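Local coordinates for pollen-specific leucine-rich repeat extensin-like protein 1 (Arabidopsis thaliana, PDB 6TME), which probably binds peptide or protein partners in the pollen cell wall through its leucine-rich repeat domain, which precedes an extensin-like region, at residues 260-271 with 283-294. Sequence-based numbering, arbitrary orientation.
With NAG (2-acetamido-2-deoxy-beta-D-glucopyranose), chain E.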
loop_
_atom_site.group_PDB
_atom_site.type_symbol
_atom_site.label_atom_id
_atom_site.label_comp_id
_atom_site.label_asym_id
_atom_site.label_seq_id
_atom_site.Cartn_x
_atom_site.Cartn_y
_atom_site.Cartn_z
ATOM N N VAL A 260 -10.553 4.559 -10.581
ATOM C CA VAL A 260 -9.346 3.738 -10.508
ATOM C C VAL A 260 -8.427 4.028 -11.693
ATOM O O VAL A 260 -8.865 4.061 -12.845
ATOM C CB VAL A 260 -9.736 2.253 -10.452
ATOM C CG1 VAL A 260 -8.632 1.378 -11.012
ATOM C CG2 VAL A 260 -10.058 1.857 -9.013
ATOM N N THR A 261 -7.137 4.225 -11.416
ATOM C CA THR A 261 -6.125 4.313 -12.461
ATOM C C THR A 261 -5.234 3.083 -12.558
ATOM O O THR A 261 -4.576 2.887 -13.591
ATOM C CB THR A 261 -5.207 5.525 -12.230
ATOM O OG1 THR A 261 -4.559 5.406 -10.954
ATOM C CG2 THR A 261 -5.996 6.815 -12.296
ATOM N N VAL A 262 -5.160 2.286 -11.494
ATOM C CA VAL A 262 -4.248 1.161 -11.406
ATOM C C VAL A 262 -5.040 0.022 -10.796
ATOM O O VAL A 262 -5.422 0.091 -9.621
ATOM C CB VAL A 262 -3.005 1.443 -10.544
ATOM C CG1 VAL A 262 -2.204 0.146 -10.404
ATOM C CG2 VAL A 262 -2.141 2.557 -11.126
ATOM N N PHE A 263 -5.268 -1.028 -11.572
ATOM C CA PHE A 263 -5.914 -2.235 -11.071
ATOM C C PHE A 263 -5.043 -3.421 -11.471
ATOM O O PHE A 263 -5.019 -3.825 -12.639
ATOM C CB PHE A 263 -7.347 -2.383 -11.604
ATOM C CG PHE A 263 -8.123 -3.459 -10.890
ATOM C CD1 PHE A 263 -7.955 -4.787 -11.230
ATOM C CD2 PHE A 263 -8.952 -3.146 -9.831
ATOM C CE1 PHE A 263 -8.626 -5.778 -10.542
ATOM C CE2 PHE A 263 -9.620 -4.135 -9.135
ATOM C CZ PHE A 263 -9.462 -5.447 -9.492
ATOM N N ASP A 264 -4.340 -3.993 -10.507
ATOM C CA ASP A 264 -3.399 -5.076 -10.775
ATOM C C ASP A 264 -3.813 -6.303 -9.961
ATOM O O ASP A 264 -3.727 -6.299 -8.729
ATOM C CB ASP A 264 -1.970 -4.629 -10.466
ATOM C CG ASP A 264 -0.917 -5.566 -11.062
ATOM O OD1 ASP A 264 -1.143 -6.800 -11.064
ATOM O OD2 ASP A 264 0.141 -5.067 -11.514
ATOM N N ALA A 265 -4.279 -7.346 -10.654
ATOM C CA ALA A 265 -4.735 -8.584 -10.035
ATOM C C ALA A 265 -3.845 -9.759 -10.411
ATOM O O ALA A 265 -4.265 -10.918 -10.292
ATOM C CB ALA A 265 -6.187 -8.878 -10.415
ATOM N N SER A 266 -2.606 -9.487 -10.800
ATOM C CA SER A 266 -1.816 -10.509 -11.459
ATOM C C SER A 266 -1.237 -11.506 -10.456
ATOM O O SER A 266 -1.109 -11.233 -9.250
ATOM C CB SER A 266 -0.693 -9.878 -12.293
ATOM O OG SER A 266 0.275 -9.246 -11.479
ATOM N N SER A 267 -0.894 -12.686 -10.983
ATOM C CA SER A 267 -0.220 -13.734 -10.221
ATOM C C SER A 267 -1.098 -14.209 -9.070
ATOM O O SER A 267 -0.670 -14.279 -7.914
ATOM C CB SER A 267 1.147 -13.262 -9.720
ATOM O OG SER A 267 1.962 -13.002 -10.834
ATOM N N ASN A 268 -2.357 -14.494 -9.396
ATOM C CA ASN A 268 -3.268 -15.116 -8.455
ATOM C C ASN A 268 -3.805 -16.382 -9.112
ATOM O O ASN A 268 -3.077 -17.042 -9.859
ATOM C CB ASN A 268 -4.367 -14.126 -8.051
ATOM C CG ASN A 268 -3.908 -13.184 -6.908
ATOM O OD1 ASN A 268 -3.889 -13.574 -5.750
ATOM N ND2 ASN A 268 -3.491 -11.968 -7.255
ATOM N N GLY A 269 -5.065 -16.723 -8.857
ATOM C CA GLY A 269 -5.651 -17.918 -9.411
ATOM C C GLY A 269 -7.082 -17.648 -9.818
ATOM O O GLY A 269 -7.963 -18.489 -9.621
ATOM N N PHE A 270 -7.331 -16.466 -10.373
ATOM C CA PHE A 270 -8.682 -16.139 -10.792
ATOM C C PHE A 270 -9.102 -16.978 -11.997
ATOM O O PHE A 270 -8.277 -17.431 -12.793
ATOM C CB PHE A 270 -8.787 -14.658 -11.113
ATOM C CG PHE A 270 -8.542 -13.770 -9.934
ATOM C CD1 PHE A 270 -9.452 -13.723 -8.878
ATOM C CD2 PHE A 270 -7.409 -12.972 -9.880
ATOM C CE1 PHE A 270 -9.227 -12.902 -7.793
ATOM C CE2 PHE A 270 -7.181 -12.149 -8.793
ATOM C CZ PHE A 270 -8.086 -12.110 -7.748
ATOM N N VAL A 271 -10.407 -17.191 -12.111
ATOM C CA VAL A 271 -11.008 -17.990 -13.161
ATOM C C VAL A 271 -12.167 -17.202 -13.753
ATOM O O VAL A 271 -12.472 -16.091 -13.329
ATOM C CB VAL A 271 -11.494 -19.362 -12.651
ATOM C CG1 VAL A 271 -10.318 -20.239 -12.235
ATOM C CG2 VAL A 271 -12.457 -19.162 -11.488
ATOM N N ASN A 283 -11.283 5.539 -15.926
ATOM C CA ASN A 283 -10.013 6.201 -15.648
ATOM C C ASN A 283 -8.816 5.261 -15.619
ATOM O O ASN A 283 -7.695 5.739 -15.415
ATOM C CB ASN A 283 -10.069 6.952 -14.307
ATOM C CG ASN A 283 -10.565 8.382 -14.457
ATOM O OD1 ASN A 283 -9.856 9.256 -14.969
ATOM N ND2 ASN A 283 -11.804 8.622 -14.031
ATOM N N VAL A 284 -9.009 3.952 -15.797
ATOM C CA VAL A 284 -7.917 3.028 -15.542
ATOM C C VAL A 284 -6.807 3.275 -16.546
ATOM O O VAL A 284 -7.055 3.503 -17.737
ATOM C CB VAL A 284 -8.398 1.570 -15.548
ATOM C CG1 VAL A 284 -8.580 1.028 -16.946
ATOM C CG2 VAL A 284 -7.406 0.707 -14.750
ATOM N N GLU A 285 -5.576 3.328 -16.049
ATOM C CA GLU A 285 -4.413 3.528 -16.895
ATOM C C GLU A 285 -3.558 2.281 -17.001
ATOM O O GLU A 285 -3.102 1.926 -18.099
ATOM C CB GLU A 285 -3.573 4.690 -16.361
ATOM C CG GLU A 285 -4.228 6.043 -16.579
ATOM C CD GLU A 285 -3.583 7.146 -15.753
ATOM O OE1 GLU A 285 -2.433 6.961 -15.292
ATOM O OE2 GLU A 285 -4.242 8.189 -15.539
ATOM N N GLN A 286 -3.367 1.608 -15.874
ATOM C CA GLN A 286 -2.600 0.377 -15.767
ATOM C C GLN A 286 -3.563 -0.706 -15.322
ATOM O O GLN A 286 -4.238 -0.554 -14.298
ATOM C CB GLN A 286 -1.451 0.531 -14.760
ATOM C CG GLN A 286 -0.487 1.676 -15.057
ATOM C CD GLN A 286 0.493 1.340 -16.173
ATOM O OE1 GLN A 286 0.935 0.189 -16.322
ATOM N NE2 GLN A 286 0.844 2.340 -16.952
ATOM N N MET A 287 -3.656 -1.773 -16.101
ATOM C CA MET A 287 -4.528 -2.894 -15.775
ATOM C C MET A 287 -3.770 -4.171 -16.107
ATOM O O MET A 287 -3.346 -4.360 -17.250
ATOM C CB MET A 287 -5.857 -2.821 -16.536
ATOM C CG MET A 287 -6.942 -3.708 -15.900
ATOM S SD MET A 287 -8.646 -3.218 -16.259
ATOM C CE MET A 287 -8.689 -3.368 -18.030
ATOM N N ASP A 288 -3.581 -5.021 -15.103
ATOM C CA ASP A 288 -2.735 -6.210 -15.197
ATOM C C ASP A 288 -3.518 -7.399 -14.659
ATOM O O ASP A 288 -3.799 -7.465 -13.457
ATOM C CB ASP A 288 -1.431 -6.034 -14.400
ATOM C CG ASP A 288 -0.431 -7.192 -14.624
ATOM O OD1 ASP A 288 -0.797 -8.231 -15.202
ATOM O OD2 ASP A 288 0.740 -7.068 -14.224
ATOM N N PHE A 289 -3.859 -8.344 -15.533
ATOM C CA PHE A 289 -4.469 -9.598 -15.104
ATOM C C PHE A 289 -3.568 -10.788 -15.368
ATOM O O PHE A 289 -4.045 -11.931 -15.321
ATOM C CB PHE A 289 -5.811 -9.837 -15.799
ATOM C CG PHE A 289 -6.850 -8.807 -15.496
ATOM C CD1 PHE A 289 -7.287 -8.607 -14.212
ATOM C CD2 PHE A 289 -7.414 -8.071 -16.501
ATOM C CE1 PHE A 289 -8.252 -7.671 -13.941
ATOM C CE2 PHE A 289 -8.389 -7.146 -16.237
ATOM C CZ PHE A 289 -8.797 -6.936 -14.963
ATOM N N SER A 290 -2.288 -10.553 -15.667
ATOM C CA SER A 290 -1.412 -11.656 -16.055
ATOM C C SER A 290 -1.350 -12.731 -14.961
ATOM O O SER A 290 -1.636 -12.486 -13.781
ATOM C CB SER A 290 -0.006 -11.138 -16.379
ATOM O OG SER A 290 0.687 -10.784 -15.201
ATOM N N TYR A 291 -0.989 -13.945 -15.379
ATOM C CA TYR A 291 -0.701 -15.070 -14.481
ATOM C C TYR A 291 -1.912 -15.421 -13.625
ATOM O O TYR A 291 -1.881 -15.384 -12.392
ATOM C CB TYR A 291 0.508 -14.778 -13.597
ATOM C CG TYR A 291 1.799 -14.759 -14.345
ATOM C CD1 TYR A 291 2.478 -15.944 -14.610
ATOM C CD2 TYR A 291 2.354 -13.552 -14.775
ATOM C CE1 TYR A 291 3.659 -15.937 -15.306
ATOM C CE2 TYR A 291 3.541 -13.530 -15.474
ATOM C CZ TYR A 291 4.191 -14.729 -15.739
ATOM O OH TYR A 291 5.386 -14.730 -16.425
ATOM N N ASN A 292 -2.993 -15.757 -14.310
ATOM C CA ASN A 292 -4.202 -16.221 -13.661
ATOM C C ASN A 292 -4.715 -17.408 -14.463
ATOM O O ASN A 292 -3.963 -18.046 -15.205
ATOM C CB ASN A 292 -5.179 -15.047 -13.539
ATOM C CG ASN A 292 -4.903 -14.212 -12.312
ATOM O OD1 ASN A 292 -5.044 -14.693 -11.189
ATOM N ND2 ASN A 292 -4.493 -12.967 -12.514
ATOM N N LYS A 293 -6.001 -17.705 -14.332
ATOM C CA LYS A 293 -6.615 -18.775 -15.105
ATOM C C LYS A 293 -7.848 -18.263 -15.827
ATOM O O LYS A 293 -8.837 -18.983 -15.987
ATOM C CB LYS A 293 -6.962 -19.969 -14.216
ATOM C CG LYS A 293 -5.808 -20.922 -14.066
ATOM C CD LYS A 293 -5.360 -21.078 -12.634
ATOM C CE LYS A 293 -6.401 -21.766 -11.796
ATOM N NZ LYS A 293 -5.860 -22.034 -10.437
ATOM N N PHE A 294 -7.809 -17.009 -16.275
ATOM C CA PHE A 294 -8.944 -16.458 -17.000
ATOM C C PHE A 294 -9.129 -17.160 -18.334
ATOM O O PHE A 294 -8.168 -17.603 -18.980
ATOM C CB PHE A 294 -8.767 -14.974 -17.277
ATOM C CG PHE A 294 -8.752 -14.125 -16.057
ATOM C CD1 PHE A 294 -9.902 -13.953 -15.298
ATOM C CD2 PHE A 294 -7.585 -13.469 -15.680
ATOM C CE1 PHE A 294 -9.889 -13.149 -14.162
ATOM C CE2 PHE A 294 -7.566 -12.674 -14.543
ATOM C CZ PHE A 294 -8.722 -12.507 -13.786
HETATM C C1 NAG E . 3.172 -2.631 -18.313
HETATM C C2 NAG E . 4.533 -2.053 -17.940
HETATM C C3 NAG E . 5.537 -3.178 -17.694
HETATM C C4 NAG E . 5.019 -4.100 -16.600
HETATM C C5 NAG E . 3.645 -4.649 -16.979
HETATM C C6 NAG E . 2.986 -5.385 -15.836
HETATM C C7 NAG E . 4.769 0.179 -18.956
HETATM C C8 NAG E . 5.365 0.967 -20.081
HETATM N N2 NAG E . 5.024 -1.137 -18.961
HETATM O O3 NAG E . 6.780 -2.621 -17.278
HETATM O O4 NAG E . 5.945 -5.148 -16.322
HETATM O O5 NAG E . 2.753 -3.571 -17.310
HETATM O O6 NAG E . 2.550 -4.472 -14.834
HETATM O O7 NAG E . 4.075 0.707 -18.087
HETATM O O HOH W 1 -11.324 3.880 -13.658
HETATM O O HOH W 2 -7.335 -21.175 -8.747
#
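The ring of Phe270 has Asn292 ND2 and Ala265 O in plane at its edge, while Asn292 OD1 meets its CD2 obliquely and the amide is turned 46° from the ring. Phe294 lies alongside, its CZ 3.4 Å from Phe270 CB, and takes Phe289 O in plane at its own edge. Phe289 has the methyl of Ala265 at its edge, and its CE1 approaches Phe263 CE1 obliquely at 3.9 Å. With CG beside the backbone N (chi1 -84°), Asn292 spans the turn between coils: ND2 donates to Ala265 O at 3.0 Å and to Phe289 O of its own coil, both in the amide plane, and OD1 receives Phe270 N at 3.0 Å. With an alanine in place of Asn292, Phe270 N and the carbonyls of Ala265 and Phe289 would probably lose these partners, and the backbone bend could shift. Asp264 and Asp288 run side by side, OD2 to OD2 3.4 Å, a proximity likely to be unfavourable if both are charged. Each OD1 closes an Asx turn with the serine two residues on, and each OD2 has another partner: an aromatic side chain of another protein's chain for Asp264, and a weak bond from NAG O6 for Asp288. Strands 262-264 and 286-288 pair in parallel, Phe263 N reaching Gln286 O at 3.0 Å and Ala265 N reaching Asp288 O at 2.8 Å. Short parallel strands, apolar side chains packed from coil to coil and an asparagine bridging successive coils are typical of the leucine-rich repeat solenoid.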